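Local coordinates for protein cysteine synthase (Fusobacterium nucleatum subsp. nucleatum, PDB 5Z5C) that is a pyridoxal 5'-phosphate-dependent enzyme that produces hydrogen sulfide, probably from cysteine, and may also have cysteine synthase activity, at residues V251-A263 with I275-L287. Numbering follows the deposited sequence.
Sequences VVSVDDGDAIVMA and ISSGANFIGALML. With PLP (pyridoxal-5'-phosphate), chain G.
S276 OG donates to PLP N1 at 2.7 Å from the first turn of helix 275-287, whose neighbouring residues I275, G278 and A279 meet A259 of helix 256-263. No hydrogen bond links 251-263 to 275-287; the contact is largely apolar, with some methyl and CH groups set against carbonyl or carboxylate oxygens. The axes of the short segments 256-263 and 275-287 pass 7.1 Å apart at 100°, a nearly perpendicular crossing made close by small residues. G278 CA sits 3.6 Å from A259 O, so the backbones come close at a residue without a side chain, and A259 CB meets A279 CB. At one end of this crossing I260 and I275 run alongside each other, CG1 to CG2.

At the other, M262 folds over one face of the F281 ring, bent at chi2 and chi3. With CG anti to the backbone N (chi1 -163°), its CE lies 4.0 Å from the F281 centroid and 27° off the normal, a CH-pi contact; SD stands obliquely, making the pair Met-aromatic. F27 meets the same ring edge-to-face. D258 OD2 lies 3.9 Å from I282 CG2, its carboxylate held by S325 OG and L324 N. Along strand 252-254, V254 CG1 packs on I282 CG2 at 3.6 Å, and the extended M286 chain brings CE to S253 O.

Strand 252-254 is outermost in the parallel sheet, next to 210-214, so helix 275-287 packs on the sheet face there and against helix 256-263. The hydroxyl donor at PLP N1 is consistent with an unprotonated pyridine nitrogen, as is thought for related fold-type II enzymes.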
ATOM      1  N   VAL B 251     -10.163   0.282 -29.235  1.00 44.80           N
ATOM      2  CA  VAL B 251     -10.015   1.276 -28.189  1.00 44.49           C
ATOM      3  C   VAL B 251     -11.316   1.482 -27.431  1.00 44.40           C
ATOM      4  O   VAL B 251     -12.371   1.610 -28.047  1.00 45.23           O
ATOM      5  CB  VAL B 251      -9.528   2.639 -28.785  1.00 44.66           C
ATOM      6  CG1 VAL B 251      -9.494   3.734 -27.739  1.00 44.58           C
ATOM      7  CG2 VAL B 251      -8.149   2.480 -29.421  1.00 44.53           C
ATOM      8  N   VAL B 252     -11.267   1.441 -26.091  1.00 44.01           N
ATOM      9  CA  VAL B 252     -12.426   1.854 -25.258  1.00 42.75           C
ATOM     10  C   VAL B 252     -12.097   3.222 -24.618  1.00 42.25           C
ATOM     11  O   VAL B 252     -10.938   3.492 -24.227  1.00 40.85           O
ATOM     12  CB  VAL B 252     -12.857   0.812 -24.163  1.00 43.30           C
ATOM     13  CG1 VAL B 252     -13.128  -0.550 -24.796  1.00 43.39           C
ATOM     14  CG2 VAL B 252     -11.849   0.672 -23.053  1.00 43.77           C
ATOM     15  N   SER B 253     -13.101   4.096 -24.592  1.00 41.62           N
ATOM     16  CA  SER B 253     -12.961   5.478 -24.160  1.00 42.41           C
ATOM     17  C   SER B 253     -13.852   5.682 -22.969  1.00 41.75           C
ATOM     18  O   SER B 253     -15.017   5.269 -23.021  1.00 40.67           O
ATOM     19  CB  SER B 253     -13.441   6.414 -25.252  1.00 44.42           C
ATOM     20  OG  SER B 253     -12.571   6.361 -26.367  1.00 46.78           O
ATOM     21  N   VAL B 254     -13.317   6.266 -21.888  1.00 40.72           N
ATOM     22  CA  VAL B 254     -14.127   6.538 -20.686  1.00 40.14           C
ATOM     23  C   VAL B 254     -13.952   7.992 -20.273  1.00 40.09           C
ATOM     24  O   VAL B 254     -12.834   8.532 -20.304  1.00 38.83           O
ATOM     25  CB  VAL B 254     -13.741   5.621 -19.505  1.00 40.22           C
ATOM     26  CG1 VAL B 254     -14.577   5.918 -18.263  1.00 39.93           C
ATOM     27  CG2 VAL B 254     -13.852   4.150 -19.903  1.00 40.13           C
ATOM     28  N   ASP B 255     -15.059   8.637 -19.905  1.00 39.62           N
ATOM     29  CA  ASP B 255     -14.985  10.016 -19.457  1.00 40.63           C
ATOM     30  C   ASP B 255     -14.407  10.055 -18.023  1.00 39.74           C
ATOM     31  O   ASP B 255     -14.815   9.256 -17.164  1.00 38.84           O
ATOM     32  CB  ASP B 255     -16.354  10.693 -19.498  1.00 41.88           C
ATOM     33  CG  ASP B 255     -16.283  12.142 -19.049  1.00 43.34           C
ATOM     34  OD1 ASP B 255     -16.260  12.397 -17.820  1.00 45.19           O
ATOM     35  OD2 ASP B 255     -16.201  13.022 -19.907  1.00 45.82           O
ATOM     36  N   ASP B 256     -13.499  10.997 -17.767  1.00 39.58           N
ATOM     37  CA  ASP B 256     -12.803  11.047 -16.474  1.00 39.25           C
ATOM     38  C   ASP B 256     -13.743  11.191 -15.237  1.00 38.92           C
ATOM     39  O   ASP B 256     -13.478  10.632 -14.174  1.00 38.64           O
ATOM     40  CB  ASP B 256     -11.621  12.018 -16.504  1.00 39.57           C
ATOM     41  CG  ASP B 256     -12.004  13.490 -16.603  1.00 39.82           C
ATOM     42  OD1 ASP B 256     -13.182  13.805 -16.592  1.00 39.75           O
ATOM     43  OD2 ASP B 256     -11.107  14.330 -16.637  1.00 39.73           O
ATOM     44  N   GLY B 257     -14.892  11.831 -15.426  1.00 38.93           N
ATOM     45  CA  GLY B 257     -15.928  11.949 -14.377  1.00 38.28           C
ATOM     46  C   GLY B 257     -16.531  10.612 -14.009  1.00 37.01           C
ATOM     47  O   GLY B 257     -16.721  10.320 -12.830  1.00 36.23           O
ATOM     48  N   ASP B 258     -16.824   9.829 -15.042  1.00 36.53           N
ATOM     49  CA  ASP B 258     -17.377   8.457 -14.948  1.00 36.12           C
ATOM     50  C   ASP B 258     -16.372   7.525 -14.217  1.00 34.75           C
ATOM     51  O   ASP B 258     -16.759   6.677 -13.387  1.00 32.79           O
ATOM     52  CB  ASP B 258     -17.682   7.994 -16.378  1.00 36.96           C
ATOM     53  CG  ASP B 258     -18.700   6.877 -16.490  1.00 37.50           C
ATOM     54  OD1 ASP B 258     -19.364   6.528 -15.476  1.00 38.22           O
ATOM     55  OD2 ASP B 258     -18.851   6.345 -17.601  1.00 39.50           O
ATOM     56  N   ALA B 259     -15.083   7.707 -14.525  1.00 34.42           N
ATOM     57  CA  ALA B 259     -14.006   7.004 -13.809  1.00 33.91           C
ATOM     58  C   ALA B 259     -13.998   7.409 -12.328  1.00 33.42           C
ATOM     59  O   ALA B 259     -13.931   6.568 -11.454  1.00 32.37           O
ATOM     60  CB  ALA B 259     -12.641   7.302 -14.427  1.00 34.13           C
ATOM     61  N   ILE B 260     -14.080   8.703 -12.060  1.00 33.80           N
ATOM     62  CA  ILE B 260     -14.062   9.190 -10.687  1.00 33.79           C
ATOM     63  C   ILE B 260     -15.221   8.635  -9.884  1.00 33.58           C
ATOM     64  O   ILE B 260     -15.000   8.153  -8.765  1.00 32.49           O
ATOM     65  CB  ILE B 260     -14.025  10.717 -10.618  1.00 34.99           C
ATOM     66  CG1 ILE B 260     -12.614  11.197 -11.006  1.00 35.29           C
ATOM     67  CG2 ILE B 260     -14.392  11.221  -9.218  1.00 35.07           C
ATOM     68  CD1 ILE B 260     -12.547  12.691 -11.282  1.00 36.54           C
ATOM     69  N   VAL B 261     -16.440   8.674 -10.457  1.00 32.94           N
ATOM     70  CA  VAL B 261     -17.601   8.146  -9.757  1.00 32.30           C
ATOM     71  C   VAL B 261     -17.419   6.635  -9.529  1.00 31.29           C
ATOM     72  O   VAL B 261     -17.716   6.117  -8.439  1.00 30.68           O
ATOM     73  CB  VAL B 261     -18.943   8.419 -10.516  1.00 32.44           C
ATOM     74  CG1 VAL B 261     -20.085   7.561  -9.992  1.00 32.14           C
ATOM     75  CG2 VAL B 261     -19.295   9.901 -10.421  1.00 33.14           C
ATOM     76  N   MET B 262     -16.935   5.933 -10.527  1.00 31.09           N
ATOM     77  CA  MET B 262     -16.757   4.500 -10.369  1.00 30.92           C
ATOM     78  C   MET B 262     -15.759   4.168  -9.257  1.00 30.03           C
ATOM     79  O   MET B 262     -16.026   3.277  -8.471  1.00 29.75           O
ATOM     80  CB  MET B 262     -16.332   3.807 -11.644  1.00 31.51           C
ATOM     81  CG  MET B 262     -16.534   2.309 -11.585  1.00 31.71           C
ATOM     82  SD  MET B 262     -18.270   1.822 -11.274  1.00 32.67           S
ATOM     83  CE  MET B 262     -18.087   0.841  -9.787  1.00 32.43           C
ATOM     84  N   ALA B 263     -14.641   4.880  -9.221  1.00 29.88           N
ATOM     85  CA  ALA B 263     -13.611   4.758  -8.160  1.00 29.62           C
ATOM     86  C   ALA B 263     -14.166   5.119  -6.776  1.00 29.55           C
ATOM     87  O   ALA B 263     -13.830   4.464  -5.771  1.00 28.18           O
ATOM     88  CB  ALA B 263     -12.393   5.619  -8.504  1.00 29.75           C
ATOM     89  N   ILE B 275      -7.959   6.614  -9.584  1.00 31.21           N
ATOM     90  CA  ILE B 275      -8.911   7.032 -10.595  1.00 31.63           C
ATOM     91  C   ILE B 275      -8.818   6.109 -11.804  1.00 31.45           C
ATOM     92  O   ILE B 275      -9.865   5.663 -12.277  1.00 31.47           O
ATOM     93  CB  ILE B 275      -8.799   8.535 -10.971  1.00 32.92           C
ATOM     94  CG1 ILE B 275      -9.027   9.423  -9.759  1.00 33.54           C
ATOM     95  CG2 ILE B 275      -9.841   8.911 -12.027  1.00 33.13           C
ATOM     96  CD1 ILE B 275      -8.404  10.820  -9.861  1.00 34.66           C
ATOM     97  N   SER B 276      -7.606   5.752 -12.234  1.00 31.06           N
ATOM     98  CA  SER B 276      -7.434   4.793 -13.343  1.00 31.36           C
ATOM     99  C   SER B 276      -8.028   3.403 -13.109  1.00 30.76           C
ATOM    100  O   SER B 276      -8.420   2.680 -14.078  1.00 30.15           O
ATOM    101  CB  SER B 276      -5.970   4.653 -13.740  1.00 32.00           C
ATOM    102  OG  SER B 276      -5.266   3.798 -12.855  1.00 32.12           O
ATOM    103  N   SER B 277      -8.137   3.012 -11.838  1.00 29.92           N
ATOM    104  CA  SER B 277      -8.864   1.783 -11.534  1.00 29.45           C
ATOM    105  C   SER B 277     -10.364   1.907 -11.867  1.00 29.37           C
ATOM    106  O   SER B 277     -10.976   0.959 -12.382  1.00 28.71           O
ATOM    107  CB  SER B 277      -8.687   1.403 -10.058  1.00 29.05           C
ATOM    108  OG  SER B 277      -7.317   1.338  -9.707  1.00 29.24           O
ATOM    109  N   GLY B 278     -10.952   3.050 -11.510  1.00 29.56           N
ATOM    110  CA  GLY B 278     -12.375   3.289 -11.769  1.00 29.75           C
ATOM    111  C   GLY B 278     -12.608   3.291 -13.269  1.00 30.27           C
ATOM    112  O   GLY B 278     -13.589   2.749 -13.733  1.00 30.28           O
ATOM    113  N   ALA B 279     -11.656   3.885 -14.001  1.00 30.94           N
ATOM    114  CA  ALA B 279     -11.641   3.909 -15.456  1.00 31.87           C
ATOM    115  C   ALA B 279     -11.656   2.511 -16.028  1.00 32.22           C
ATOM    116  O   ALA B 279     -12.524   2.179 -16.851  1.00 32.39           O
ATOM    117  CB  ALA B 279     -10.419   4.678 -15.983  1.00 31.96           C
ATOM    118  N   ASN B 280     -10.726   1.678 -15.561  1.00 32.25           N
ATOM    119  CA  ASN B 280     -10.663   0.258 -15.969  1.00 32.17           C
ATOM    120  C   ASN B 280     -11.927  -0.533 -15.695  1.00 31.81           C
ATOM    121  O   ASN B 280     -12.269  -1.412 -16.482  1.00 32.49           O
ATOM    122  CB  ASN B 280      -9.447  -0.457 -15.310  1.00 32.34           C
ATOM    123  CG  ASN B 280      -8.135  -0.031 -15.925  1.00 33.12           C
ATOM    124  OD1 ASN B 280      -8.143   0.611 -16.966  1.00 34.69           O
ATOM    125  ND2 ASN B 280      -7.007  -0.375 -15.300  1.00 32.92           N
ATOM    126  N   PHE B 281     -12.587  -0.281 -14.569  1.00 31.20           N
ATOM    127  CA  PHE B 281     -13.801  -0.976 -14.239  1.00 31.36           C
ATOM    128  C   PHE B 281     -14.900  -0.674 -15.287  1.00 31.53           C
ATOM    129  O   PHE B 281     -15.556  -1.610 -15.796  1.00 30.28           O
ATOM    130  CB  PHE B 281     -14.302  -0.587 -12.845  1.00 31.74           C
ATOM    131  CG  PHE B 281     -15.451  -1.439 -12.362  1.00 32.14           C
ATOM    132  CD1 PHE B 281     -16.787  -1.121 -12.719  1.00 33.03           C
ATOM    133  CD2 PHE B 281     -15.221  -2.548 -11.581  1.00 32.19           C
ATOM    134  CE1 PHE B 281     -17.844  -1.903 -12.276  1.00 33.14           C
ATOM    135  CE2 PHE B 281     -16.272  -3.339 -11.142  1.00 32.36           C
ATOM    136  CZ  PHE B 281     -17.582  -3.005 -11.463  1.00 32.96           C
ATOM    137  N   ILE B 282     -15.064   0.626 -15.578  1.00 32.14           N
ATOM    138  CA  ILE B 282     -16.030   1.113 -16.561  1.00 32.97           C
ATOM    139  C   ILE B 282     -15.647   0.528 -17.906  1.00 33.30           C
ATOM    140  O   ILE B 282     -16.494  -0.020 -18.603  1.00 33.24           O
ATOM    141  CB  ILE B 282     -16.064   2.663 -16.659  1.00 33.78           C
ATOM    142  CG1 ILE B 282     -16.684   3.329 -15.409  1.00 33.95           C
ATOM    143  CG2 ILE B 282     -16.753   3.083 -17.922  1.00 34.35           C
ATOM    144  CD1 ILE B 282     -18.001   2.734 -14.946  1.00 34.12           C
ATOM    145  N   GLY B 283     -14.359   0.618 -18.241  1.00 33.36           N
ATOM    146  CA  GLY B 283     -13.794  -0.024 -19.424  1.00 33.81           C
ATOM    147  C   GLY B 283     -14.211  -1.453 -19.609  1.00 34.19           C
ATOM    148  O   GLY B 283     -14.739  -1.839 -20.667  1.00 34.72           O
ATOM    149  N   ALA B 284     -13.999  -2.245 -18.577  1.00 33.81           N
ATOM    150  CA  ALA B 284     -14.290  -3.648 -18.626  1.00 34.15           C
ATOM    151  C   ALA B 284     -15.804  -3.930 -18.831  1.00 34.93           C
ATOM    152  O   ALA B 284     -16.179  -4.960 -19.421  1.00 34.62           O
ATOM    153  CB  ALA B 284     -13.826  -4.278 -17.322  1.00 34.01           C
ATOM    154  N   LEU B 285     -16.651  -3.069 -18.262  1.00 35.60           N
ATOM    155  CA  LEU B 285     -18.099  -3.202 -18.408  1.00 36.81           C
ATOM    156  C   LEU B 285     -18.548  -2.885 -19.842  1.00 38.51           C
ATOM    157  O   LEU B 285     -19.391  -3.593 -20.426  1.00 39.08           O
ATOM    158  CB  LEU B 285     -18.843  -2.292 -17.456  1.00 37.42           C
ATOM    159  CG  LEU B 285     -20.380  -2.290 -17.550  1.00 37.39           C
ATOM    160  CD1 LEU B 285     -20.940  -3.703 -17.435  1.00 37.21           C
ATOM    161  CD2 LEU B 285     -20.954  -1.402 -16.476  1.00 37.63           C
ATOM    162  N   MET B 286     -17.972  -1.830 -20.398  1.00 39.29           N
ATOM    163  CA  MET B 286     -18.164  -1.533 -21.822  1.00 40.43           C
ATOM    164  C   MET B 286     -17.864  -2.777 -22.668  1.00 40.35           C
ATOM    165  O   MET B 286     -18.699  -3.143 -23.507  1.00 40.41           O
ATOM    166  CB  MET B 286     -17.274  -0.360 -22.252  1.00 40.32           C
ATOM    167  CG  MET B 286     -17.722   0.963 -21.664  1.00 40.33           C
ATOM    168  SD  MET B 286     -16.592   2.290 -22.032  1.00 40.98           S
ATOM    169  CE  MET B 286     -17.548   3.712 -21.512  1.00 41.43           C
ATOM    170  N   LEU B 287     -16.715  -3.428 -22.423  1.00 38.90           N
ATOM    171  CA  LEU B 287     -16.327  -4.576 -23.231  1.00 38.79           C
ATOM    172  C   LEU B 287     -17.278  -5.716 -23.019  1.00 38.39           C
ATOM    173  O   LEU B 287     -17.705  -6.349 -23.989  1.00 39.87           O
ATOM    174  CB  LEU B 287     -14.895  -5.020 -22.977  1.00 38.99           C
ATOM    175  CG  LEU B 287     -14.387  -6.178 -23.863  1.00 38.66           C
ATOM    176  CD1 LEU B 287     -14.411  -5.781 -25.327  1.00 39.20           C
ATOM    177  CD2 LEU B 287     -12.976  -6.586 -23.462  1.00 38.21           C
TER
HETATM  178  N1  PLP G 401      -2.790   3.707 -13.837  1.00 34.81           N
HETATM  179  C2  PLP G 401      -1.848   4.179 -12.989  1.00 34.42           C
HETATM  180  C2A PLP G 401      -2.190   4.657 -11.605  1.00 33.95           C
HETATM  181  C3  PLP G 401      -0.443   4.222 -13.430  1.00 34.88           C
HETATM  182  O3  PLP G 401       0.525   4.692 -12.617  1.00 34.90           O
HETATM  183  C4  PLP G 401      -0.111   3.762 -14.792  1.00 35.71           C
HETATM  184  C4A PLP G 401       1.288   3.801 -15.273  1.00 35.93           C
HETATM  185  C5  PLP G 401      -1.223   3.267 -15.626  1.00 35.31           C
HETATM  186  C6  PLP G 401      -2.511   3.276 -15.092  1.00 35.08           C
HETATM  187  C5A PLP G 401      -0.935   2.783 -17.032  1.00 36.43           C
HETATM  188  O4P PLP G 401      -0.093   1.621 -17.071  1.00 36.57           O
HETATM  189  P   PLP G 401       0.991   1.375 -18.242  1.00 35.96           P
HETATM  190  O1P PLP G 401       2.041   2.427 -18.027  1.00 36.20           O
HETATM  191  O2P PLP G 401       1.434  -0.052 -18.042  1.00 35.61           O
HETATM  192  O3P PLP G 401       0.172   1.538 -19.507  1.00 36.40           O